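Local coordinates for peptidoglycan D,D-transpeptidase FtsI (Yersinia pestis, PDB 6SYN), which probably cross-links septal peptidoglycan during cell division as a class B penicillin-binding protein, by a D,D-transpeptidation that beta-lactams block, at residues S110-P115 with G125-D130; E135-S140 with H175-S180; T298-K303 with V307-L312. All coordinates share one frame; numbering follows the deposited sequence.

Interaction 1 of 3, residues S110-P115 with G125-D130; sequences SRRYYP and GVTNID
The phenol ring of Tyr114 is met obliquely by two groups of the 125-130 loop: the carbonyl oxygen of Gly125, which comes to 3.4 Å from Tyr114 CZ, and the methyl CG1 of Val126, which lies 3.8 Å from Tyr114 CE2. The Tyr114 and Val126 side chains cross at about a right angle. With its CG beside the backbone N and anti to the carbonyl carbon (chi1 -54°), Tyr114 is carried across to the loop. Tyrosine suits the place because its ring packs on apolar carbon while its OH hydrogen-bonds Glu138 OE2.

Arg112 works in a similar way. Its CG touches Thr127 CG2 at 4.1 Å, and the chain then bends at chi2 (41°), leading the guanidinium group away to Gly17 O and to a salt bridge with Glu138 OE2. Thr127 presents its methyl to this aliphatic stem. Gly125, where the chain leaves a helix with positive phi, readily adopts a backbone shape costly for most residues.

The contact joins the end of strand 104-113 and the residue just after it to the loop between helices 121-124 and 136-140. Ala28 of the neighbouring antiparallel strand 26-38 touches both Arg112 and Tyr114.

Interaction 2 of 3, residues E135-S140 with H175-S180; sequences EGVEKS and HNLVLS
Val137 meets Leu177 and Leu179 in a purely apolar contact, each of its two methyls taking a different leucine. Val137 CG1 and Leu177 CD2 approach tip to tip at 3.5 Å, while Val137 CG2 lies 3.9 Å from Leu179 CD2, with those two side chains sliding past each other in opposite directions. The leucines stand two residues apart in an extended segment and therefore face the helix together. They reach the valine by different torsions: Leu177 has CG anti to the backbone N (chi1 -175°), Leu179 has CG anti to the carbonyl carbon (chi1 -65°). Branched aliphatic residues suit this buried place, since they cover each other without leaving polar groups to satisfy.

Main-chain bonds shape the helical side. Lys139 N binds Glu135 O, and Ser140 N binds Gly136 O at 2.8 Å. Gly136 has positive phi, a conformation easy for a residue without a side chain.

Of the side-chain polar bonds, Glu135 OE2 accepts a weak one from Gly136 N, and Glu138 OE1 forms a salt bridge with Arg16 NH2.

Ile19 touches both Val137 and Leu179 in a small hydrophobic cluster, to which Phe141, Trp144, Ile123 and Ile124 also contribute. Here helix 136-140 packs on the parallel pair of strands 19-20 and 177-178 and on the residue after the latter, within the N-terminal module of this class B penicillin-binding protein.

Interaction 3 of 3, residues T298-K303 with V307-L312; sequences TGILQK and VGVSKL
The carbonyl oxygen of Val307, on the helical turn that Ile300 meets through Gly308 and Val309, is gripped by two donors. Ser310 OG gives it a hydrogen bond of 2.7 Å. The second donor to Val307 O is Lys311 N, in the regular helical bond of 2.8 Å. The hydroxyl approaches 24° from the carbonyl plane, at a C=O...donor angle of 119°. Serine suits this buried place, because its short side chain can fold back on its own helix; its OG also hydrogen-bonds Tyr279 OH, tying the helix to its surroundings.

Across the contact the meeting is apolar. Ile300 carries it, using both branches of its beta carbon. CG2, anti to the backbone N, lies 3.6 Å from Val309 CG1, the two side chains sliding past each other in opposite directions. The other branch runs to the main chain of Gly308, with CG1 4.0 Å from the glycine CA and CD1 close by. Having no side chain, Gly308 presents bare backbone to Ile300, and Ile300 CA and Gly308 CA are 5.6 Å apart. Beta-branched Ile300 is well suited to spanning both neighbours.

Val309 and Leu301 also touch Lys255, on helix 255-264, so the contact backs onto the active site.

Two consecutive helices, 297-303 and 306-314, are thus packed together, with Ser304 in the short connection and Asn306 at the start of the second helix, both lining the pocket of the bound opened beta-lactam. This is consistent with the SxN motif of penicillin-binding transpeptidases, set beside the SxxK pair Ser252 and Lys255.

How the interactions relate
From the N terminus the three contacts follow one another in series, none nesting in or crossing another. Interaction 1 closes a short loop containing helix 121-124, fastening the residues that follow the helix to the end of strand 104-113. Interaction 2 then closes a longer excursion, partly unmodelled, and brings strand 177-178 back against helix 136-140. The two are neighbours, with centres about 12 Å apart: Glu138, on the helix of interaction 2, is the residue that joins them, and both reach the same mixed sheet. Interaction 3 lies on the opposite side of the chain's centre, about 43 Å from interaction 2 between centres, where it closes a tight turn between successive helices in the transpeptidase domain.

Interaction 1 of 3, residues S110-P115 with G125-D130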
loop_
_atom_site.group_PDB
_atom_site.type_symbol
_atom_site.label_atom_id
_atom_site.label_comp_id
_atom_site.label_asym_id
_atom_site.label_seq_id
_atom_site.Cartn_x
_atom_site.Cartn_y
_atom_site.Cartn_z
ATOM N N SER A 110 -29.481 2.531 -10.475
ATOM C CA SER A 110 -28.447 1.479 -10.325
ATOM C C SER A 110 -27.511 1.911 -9.194
ATOM O O SER A 110 -26.992 3.040 -9.257
ATOM C CB SER A 110 -27.722 1.239 -11.628
ATOM O OG SER A 110 -26.430 0.695 -11.410
ATOM N N ARG A 111 -27.378 1.078 -8.164
ATOM C CA ARG A 111 -26.470 1.338 -7.022
ATOM C C ARG A 111 -25.127 0.688 -7.342
ATOM O O ARG A 111 -25.103 -0.536 -7.558
ATOM C CB ARG A 111 -27.058 0.788 -5.723
ATOM C CG ARG A 111 -26.191 1.061 -4.504
ATOM C CD ARG A 111 -26.778 0.481 -3.237
ATOM N NE ARG A 111 -25.871 0.672 -2.118
ATOM C CZ ARG A 111 -26.116 0.307 -0.864
ATOM N NH1 ARG A 111 -27.252 -0.288 -0.543
ATOM N NH2 ARG A 111 -25.218 0.541 0.074
ATOM N N ARG A 112 -24.062 1.481 -7.411
ATOM C CA ARG A 112 -22.686 0.946 -7.503
ATOM C C ARG A 112 -22.371 0.310 -6.145
ATOM O O ARG A 112 -22.106 1.065 -5.190
ATOM C CB ARG A 112 -21.711 2.053 -7.922
ATOM C CG ARG A 112 -20.458 1.553 -8.626
ATOM C CD ARG A 112 -20.725 0.434 -9.612
ATOM N NE ARG A 112 -19.535 0.135 -10.384
ATOM C CZ ARG A 112 -19.467 -0.746 -11.375
ATOM N NH1 ARG A 112 -18.313 -0.934 -11.994
ATOM N NH2 ARG A 112 -20.537 -1.428 -11.751
ATOM N N TYR A 113 -22.467 -1.021 -6.058
ATOM C CA TYR A 113 -22.334 -1.797 -4.795
ATOM C C TYR A 113 -20.981 -2.517 -4.768
ATOM O O TYR A 113 -20.576 -3.111 -5.788
ATOM C CB TYR A 113 -23.509 -2.762 -4.617
ATOM C CG TYR A 113 -23.357 -3.674 -3.426
ATOM C CD1 TYR A 113 -23.521 -3.199 -2.134
ATOM C CD2 TYR A 113 -22.996 -5.002 -3.587
ATOM C CE1 TYR A 113 -23.345 -4.025 -1.035
ATOM C CE2 TYR A 113 -22.813 -5.839 -2.501
ATOM C CZ TYR A 113 -22.988 -5.350 -1.220
ATOM O OH TYR A 113 -22.814 -6.178 -0.148
ATOM N N TYR A 114 -20.305 -2.456 -3.617
ATOM C CA TYR A 114 -18.944 -3.011 -3.391
ATOM C C TYR A 114 -19.031 -4.178 -2.411
ATOM O O TYR A 114 -19.022 -3.962 -1.201
ATOM C CB TYR A 114 -18.001 -1.902 -2.916
ATOM C CG TYR A 114 -17.983 -0.706 -3.831
ATOM C CD1 TYR A 114 -17.250 -0.719 -5.010
ATOM C CD2 TYR A 114 -18.738 0.425 -3.545
ATOM C CE1 TYR A 114 -17.246 0.372 -5.867
ATOM C CE2 TYR A 114 -18.745 1.522 -4.392
ATOM C CZ TYR A 114 -17.997 1.492 -5.558
ATOM O OH TYR A 114 -18.001 2.557 -6.409
ATOM N N PRO A 115 -19.112 -5.442 -2.900
ATOM C CA PRO A 115 -19.239 -6.613 -2.026
ATOM C C PRO A 115 -18.007 -6.927 -1.161
ATOM O O PRO A 115 -18.173 -7.669 -0.219
ATOM C CB PRO A 115 -19.493 -7.777 -3.002
ATOM C CG PRO A 115 -19.940 -7.103 -4.275
ATOM C CD PRO A 115 -19.125 -5.830 -4.317
ATOM N N GLY A 125 -12.222 2.328 -5.392
ATOM C CA GLY A 125 -12.726 3.699 -5.199
ATOM C C GLY A 125 -14.241 3.728 -5.201
ATOM O O GLY A 125 -14.852 2.683 -4.920
ATOM N N VAL A 126 -14.828 4.884 -5.504
ATOM C CA VAL A 126 -16.306 5.093 -5.507
ATOM C C VAL A 126 -16.684 6.004 -6.678
ATOM O O VAL A 126 -15.782 6.412 -7.434
ATOM C CB VAL A 126 -16.788 5.666 -4.163
ATOM C CG1 VAL A 126 -16.861 4.591 -3.096
ATOM C CG2 VAL A 126 -15.911 6.817 -3.704
ATOM N N THR A 127 -17.979 6.280 -6.818
ATOM C CA THR A 127 -18.549 7.239 -7.794
ATOM C C THR A 127 -19.154 8.428 -7.050
ATOM O O THR A 127 -19.484 8.285 -5.861
ATOM C CB THR A 127 -19.632 6.582 -8.654
ATOM O OG1 THR A 127 -20.701 6.238 -7.771
ATOM C CG2 THR A 127 -19.128 5.370 -9.407
ATOM N N ASN A 128 -19.302 9.555 -7.747
ATOM C CA ASN A 128 -20.008 10.756 -7.237
ATOM C C ASN A 128 -21.512 10.526 -7.369
ATOM O O ASN A 128 -21.918 9.517 -7.972
ATOM C CB ASN A 128 -19.574 12.042 -7.951
ATOM C CG ASN A 128 -19.897 12.071 -9.429
ATOM O OD1 ASN A 128 -20.724 11.304 -9.912
ATOM N ND2 ASN A 128 -19.235 12.951 -10.159
ATOM N N ILE A 129 -22.287 11.471 -6.846
ATOM C CA ILE A 129 -23.777 11.517 -6.902
ATOM C C ILE A 129 -24.261 11.265 -8.342
ATOM O O ILE A 129 -25.133 10.391 -8.516
ATOM C CB ILE A 129 -24.246 12.851 -6.271
ATOM C CG1 ILE A 129 -24.870 12.613 -4.892
ATOM C CG2 ILE A 129 -25.164 13.662 -7.177
ATOM C CD1 ILE A 129 -24.006 11.798 -3.948
ATOM N N ASP A 130 -23.684 11.944 -9.339
ATOM C CA ASP A 130 -24.108 11.854 -10.765
ATOM C C ASP A 130 -23.820 10.450 -11.314
ATOM O O ASP A 130 -24.536 10.041 -12.247
ATOM C CB ASP A 130 -23.465 12.957 -11.614
ATOM C CG ASP A 130 -24.063 14.337 -11.378
ATOM O OD1 ASP A 130 -24.640 14.544 -10.294
ATOM O OD2 ASP A 130 -23.958 15.193 -12.286
#

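Interaction 2 of 3, residues E135-S140 with H175-S180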
loop_
_atom_site.group_PDB
_atom_site.type_symbol
_atom_site.label_atom_id
_atom_site.label_comp_id
_atom_site.label_asym_id
_atom_site.label_seq_id
_atom_site.Cartn_x
_atom_site.Cartn_y
_atom_site.Cartn_z
ATOM N N GLU A 135 -12.457 8.326 -7.798
ATOM C CA GLU A 135 -11.259 7.780 -7.104
ATOM C C GLU A 135 -10.990 6.333 -7.546
ATOM O O GLU A 135 -11.940 5.622 -7.939
ATOM C CB GLU A 135 -11.439 7.914 -5.586
ATOM C CG GLU A 135 -10.305 7.326 -4.755
ATOM C CD GLU A 135 -8.960 8.034 -4.849
ATOM O OE1 GLU A 135 -8.898 9.233 -4.496
ATOM O OE2 GLU A 135 -7.970 7.380 -5.261
ATOM N N GLY A 136 -9.710 5.946 -7.498
ATOM C CA GLY A 136 -9.202 4.592 -7.779
ATOM C C GLY A 136 -9.531 4.123 -9.184
ATOM O O GLY A 136 -9.646 4.961 -10.102
ATOM N N VAL A 137 -9.667 2.808 -9.333
ATOM C CA VAL A 137 -10.008 2.122 -10.611
ATOM C C VAL A 137 -11.316 2.708 -11.155
ATOM O O VAL A 137 -11.386 2.955 -12.373
ATOM C CB VAL A 137 -10.077 0.597 -10.403
ATOM C CG1 VAL A 137 -11.174 -0.051 -11.228
ATOM C CG2 VAL A 137 -8.730 -0.050 -10.683
ATOM N N GLU A 138 -12.303 2.926 -10.281
ATOM C CA GLU A 138 -13.643 3.462 -10.647
ATOM C C GLU A 138 -13.450 4.745 -11.473
ATOM O O GLU A 138 -14.067 4.844 -12.549
ATOM C CB GLU A 138 -14.491 3.655 -9.386
ATOM C CG GLU A 138 -15.988 3.642 -9.638
ATOM C CD GLU A 138 -16.609 2.277 -9.882
ATOM O OE1 GLU A 138 -16.593 1.830 -11.040
ATOM O OE2 GLU A 138 -17.127 1.674 -8.922
ATOM N N LYS A 139 -12.591 5.666 -11.025
ATOM C CA LYS A 139 -12.209 6.865 -11.823
ATOM C C LYS A 139 -11.315 6.427 -12.989
ATOM O O LYS A 139 -11.676 6.703 -14.147
ATOM C CB LYS A 139 -11.472 7.926 -11.000
ATOM C CG LYS A 139 -10.684 8.920 -11.848
ATOM C CD LYS A 139 -10.706 10.360 -11.370
ATOM C CE LYS A 139 -10.857 11.342 -12.517
ATOM N NZ LYS A 139 -10.723 12.749 -12.068
ATOM N N SER A 140 -10.193 5.777 -12.671
ATOM C CA SER A 140 -9.072 5.434 -13.590
ATOM C C SER A 140 -9.578 4.804 -14.896
ATOM O O SER A 140 -8.960 5.058 -15.945
ATOM C CB SER A 140 -8.098 4.523 -12.888
ATOM O OG SER A 140 -6.958 4.275 -13.690
ATOM N N HIS A 175 -17.796 -1.796 -20.506
ATOM C CA HIS A 175 -16.904 -2.988 -20.510
ATOM C C HIS A 175 -16.712 -3.509 -19.084
ATOM O O HIS A 175 -16.501 -2.677 -18.179
ATOM C CB HIS A 175 -15.522 -2.626 -21.072
ATOM C CG HIS A 175 -15.425 -2.575 -22.558
ATOM N ND1 HIS A 175 -15.553 -3.706 -23.346
ATOM C CD2 HIS A 175 -15.151 -1.552 -23.396
ATOM C CE1 HIS A 175 -15.399 -3.374 -24.612
ATOM N NE2 HIS A 175 -15.144 -2.057 -24.670
ATOM N N ASN A 176 -16.714 -4.831 -18.898
ATOM C CA ASN A 176 -16.270 -5.461 -17.627
ATOM C C ASN A 176 -14.756 -5.278 -17.502
ATOM O O ASN A 176 -14.073 -5.190 -18.551
ATOM C CB ASN A 176 -16.653 -6.936 -17.537
ATOM C CG ASN A 176 -18.151 -7.134 -17.557
ATOM O OD1 ASN A 176 -18.889 -6.341 -16.977
ATOM N ND2 ASN A 176 -18.605 -8.171 -18.242
ATOM N N LEU A 177 -14.268 -5.209 -16.263
ATOM C CA LEU A 177 -12.832 -5.035 -15.929
ATOM C C LEU A 177 -12.382 -6.242 -15.103
ATOM O O LEU A 177 -13.086 -6.584 -14.141
ATOM C CB LEU A 177 -12.668 -3.720 -15.160
ATOM C CG LEU A 177 -11.236 -3.302 -14.828
ATOM C CD1 LEU A 177 -10.350 -3.334 -16.059
ATOM C CD2 LEU A 177 -11.215 -1.915 -14.203
ATOM N N VAL A 178 -11.283 -6.888 -15.492
ATOM C CA VAL A 178 -10.663 -8.004 -14.721
ATOM C C VAL A 178 -9.367 -7.467 -14.105
ATOM O O VAL A 178 -8.405 -7.244 -14.861
ATOM C CB VAL A 178 -10.438 -9.245 -15.610
ATOM C CG1 VAL A 178 -9.801 -10.400 -14.845
ATOM C CG2 VAL A 178 -11.736 -9.701 -16.259
ATOM N N LEU A 179 -9.356 -7.229 -12.789
ATOM C CA LEU A 179 -8.157 -6.723 -12.069
ATOM C C LEU A 179 -7.146 -7.865 -11.904
ATOM O O LEU A 179 -7.532 -9.046 -12.039
ATOM C CB LEU A 179 -8.550 -6.144 -10.705
ATOM C CG LEU A 179 -9.443 -4.902 -10.713
ATOM C CD1 LEU A 179 -9.609 -4.366 -9.301
ATOM C CD2 LEU A 179 -8.896 -3.804 -11.616
ATOM N N SER A 180 -5.895 -7.501 -11.618
ATOM C CA SER A 180 -4.770 -8.421 -11.309
ATOM C C SER A 180 -4.854 -8.895 -9.848
ATOM O O SER A 180 -4.217 -9.906 -9.522
ATOM C CB SER A 180 -3.461 -7.737 -11.575
ATOM O OG SER A 180 -3.222 -6.745 -10.591
#

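Interaction 3 of 3, residues T298-K303 with V307-L312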
loop_
_atom_site.group_PDB
_atom_site.type_symbol
_atom_site.label_atom_id
_atom_site.label_comp_id
_atom_site.label_asym_id
_atom_site.label_seq_id
_atom_site.Cartn_x
_atom_site.Cartn_y
_atom_site.Cartn_z
ATOM N N THR A 298 27.233 -10.689 4.841
ATOM C CA THR A 298 25.989 -11.322 5.351
ATOM C C THR A 298 25.580 -10.605 6.644
ATOM O O THR A 298 24.418 -10.172 6.743
ATOM C CB THR A 298 26.195 -12.826 5.568
ATOM O OG1 THR A 298 26.917 -13.336 4.448
ATOM C CG2 THR A 298 24.898 -13.588 5.733
ATOM N N GLY A 299 26.523 -10.477 7.582
ATOM C CA GLY A 299 26.331 -9.835 8.896
ATOM C C GLY A 299 25.794 -8.415 8.783
ATOM O O GLY A 299 24.998 -8.020 9.657
ATOM N N ILE A 300 26.206 -7.670 7.753
ATOM C CA ILE A 300 25.799 -6.251 7.521
ATOM C C ILE A 300 24.285 -6.183 7.258
ATOM O O ILE A 300 23.642 -5.267 7.809
ATOM C CB ILE A 300 26.659 -5.625 6.405
ATOM C CG1 ILE A 300 28.093 -5.434 6.907
ATOM C CG2 ILE A 300 26.075 -4.316 5.888
ATOM C CD1 ILE A 300 29.142 -5.423 5.825
ATOM N N LEU A 301 23.718 -7.118 6.496
ATOM C CA LEU A 301 22.248 -7.175 6.253
ATOM C C LEU A 301 21.539 -7.831 7.451
ATOM O O LEU A 301 20.409 -7.420 7.756
ATOM C CB LEU A 301 21.974 -7.926 4.944
ATOM C CG LEU A 301 22.557 -7.286 3.681
ATOM C CD1 LEU A 301 22.371 -8.200 2.481
ATOM C CD2 LEU A 301 21.933 -5.930 3.402
ATOM N N GLN A 302 22.192 -8.795 8.111
ATOM C CA GLN A 302 21.663 -9.586 9.262
ATOM C C GLN A 302 21.452 -8.685 10.484
ATOM O O GLN A 302 20.399 -8.814 11.133
ATOM C CB GLN A 302 22.655 -10.701 9.616
ATOM C CG GLN A 302 22.236 -11.584 10.785
ATOM C CD GLN A 302 23.411 -12.281 11.428
ATOM O OE1 GLN A 302 24.477 -11.709 11.618
ATOM N NE2 GLN A 302 23.221 -13.535 11.790
ATOM N N LYS A 303 22.448 -7.848 10.791
ATOM C CA LYS A 303 22.482 -6.931 11.965
ATOM C C LYS A 303 21.923 -5.554 11.599
ATOM O O LYS A 303 21.664 -4.754 12.527
ATOM C CB LYS A 303 23.916 -6.770 12.471
ATOM C CG LYS A 303 24.276 -7.661 13.645
ATOM C CD LYS A 303 23.748 -9.056 13.486
ATOM C CE LYS A 303 24.306 -10.013 14.511
ATOM N NZ LYS A 303 23.447 -10.053 15.716
ATOM N N VAL A 307 27.211 1.479 9.545
ATOM C CA VAL A 307 28.678 1.653 9.306
ATOM C C VAL A 307 29.071 0.764 8.121
ATOM O O VAL A 307 29.742 1.276 7.193
ATOM C CB VAL A 307 29.519 1.320 10.556
ATOM C CG1 VAL A 307 30.985 1.108 10.209
ATOM C CG2 VAL A 307 29.379 2.377 11.641
ATOM N N GLY A 308 28.666 -0.512 8.180
ATOM C CA GLY A 308 28.886 -1.542 7.146
ATOM C C GLY A 308 28.567 -1.028 5.755
ATOM O O GLY A 308 29.482 -1.042 4.911
ATOM N N VAL A 309 27.332 -0.560 5.535
ATOM C CA VAL A 309 26.834 -0.093 4.202
ATOM C C VAL A 309 27.444 1.275 3.865
ATOM O O VAL A 309 27.647 1.536 2.661
ATOM C CB VAL A 309 25.291 -0.052 4.108
ATOM C CG1 VAL A 309 24.688 -1.447 4.166
ATOM C CG2 VAL A 309 24.652 0.853 5.151
ATOM N N SER A 310 27.703 2.126 4.863
ATOM C CA SER A 310 28.345 3.452 4.663
ATOM C C SER A 310 29.753 3.239 4.101
ATOM O O SER A 310 30.162 3.996 3.200
ATOM C CB SER A 310 28.389 4.270 5.931
ATOM O OG SER A 310 29.505 3.897 6.729
ATOM N N LYS A 311 30.469 2.240 4.614
ATOM C CA LYS A 311 31.849 1.937 4.159
ATOM C C LYS A 311 31.793 1.386 2.729
ATOM O O LYS A 311 32.732 1.680 1.964
ATOM C CB LYS A 311 32.563 1.017 5.154
ATOM C CG LYS A 311 33.140 1.750 6.359
ATOM C CD LYS A 311 33.704 0.851 7.428
ATOM C CE LYS A 311 34.343 1.631 8.559
ATOM N NZ LYS A 311 35.336 0.817 9.302
ATOM N N LEU A 312 30.727 0.657 2.369
ATOM C CA LEU A 312 30.552 0.056 1.015
ATOM C C LEU A 312 30.244 1.160 -0.006
ATOM O O LEU A 312 30.882 1.170 -1.075
ATOM C CB LEU A 312 29.439 -1.000 1.047
ATOM C CG LEU A 312 29.715 -2.250 1.887
ATOM C CD1 LEU A 312 28.545 -3.224 1.808
ATOM C CD2 LEU A 312 31.008 -2.937 1.465
#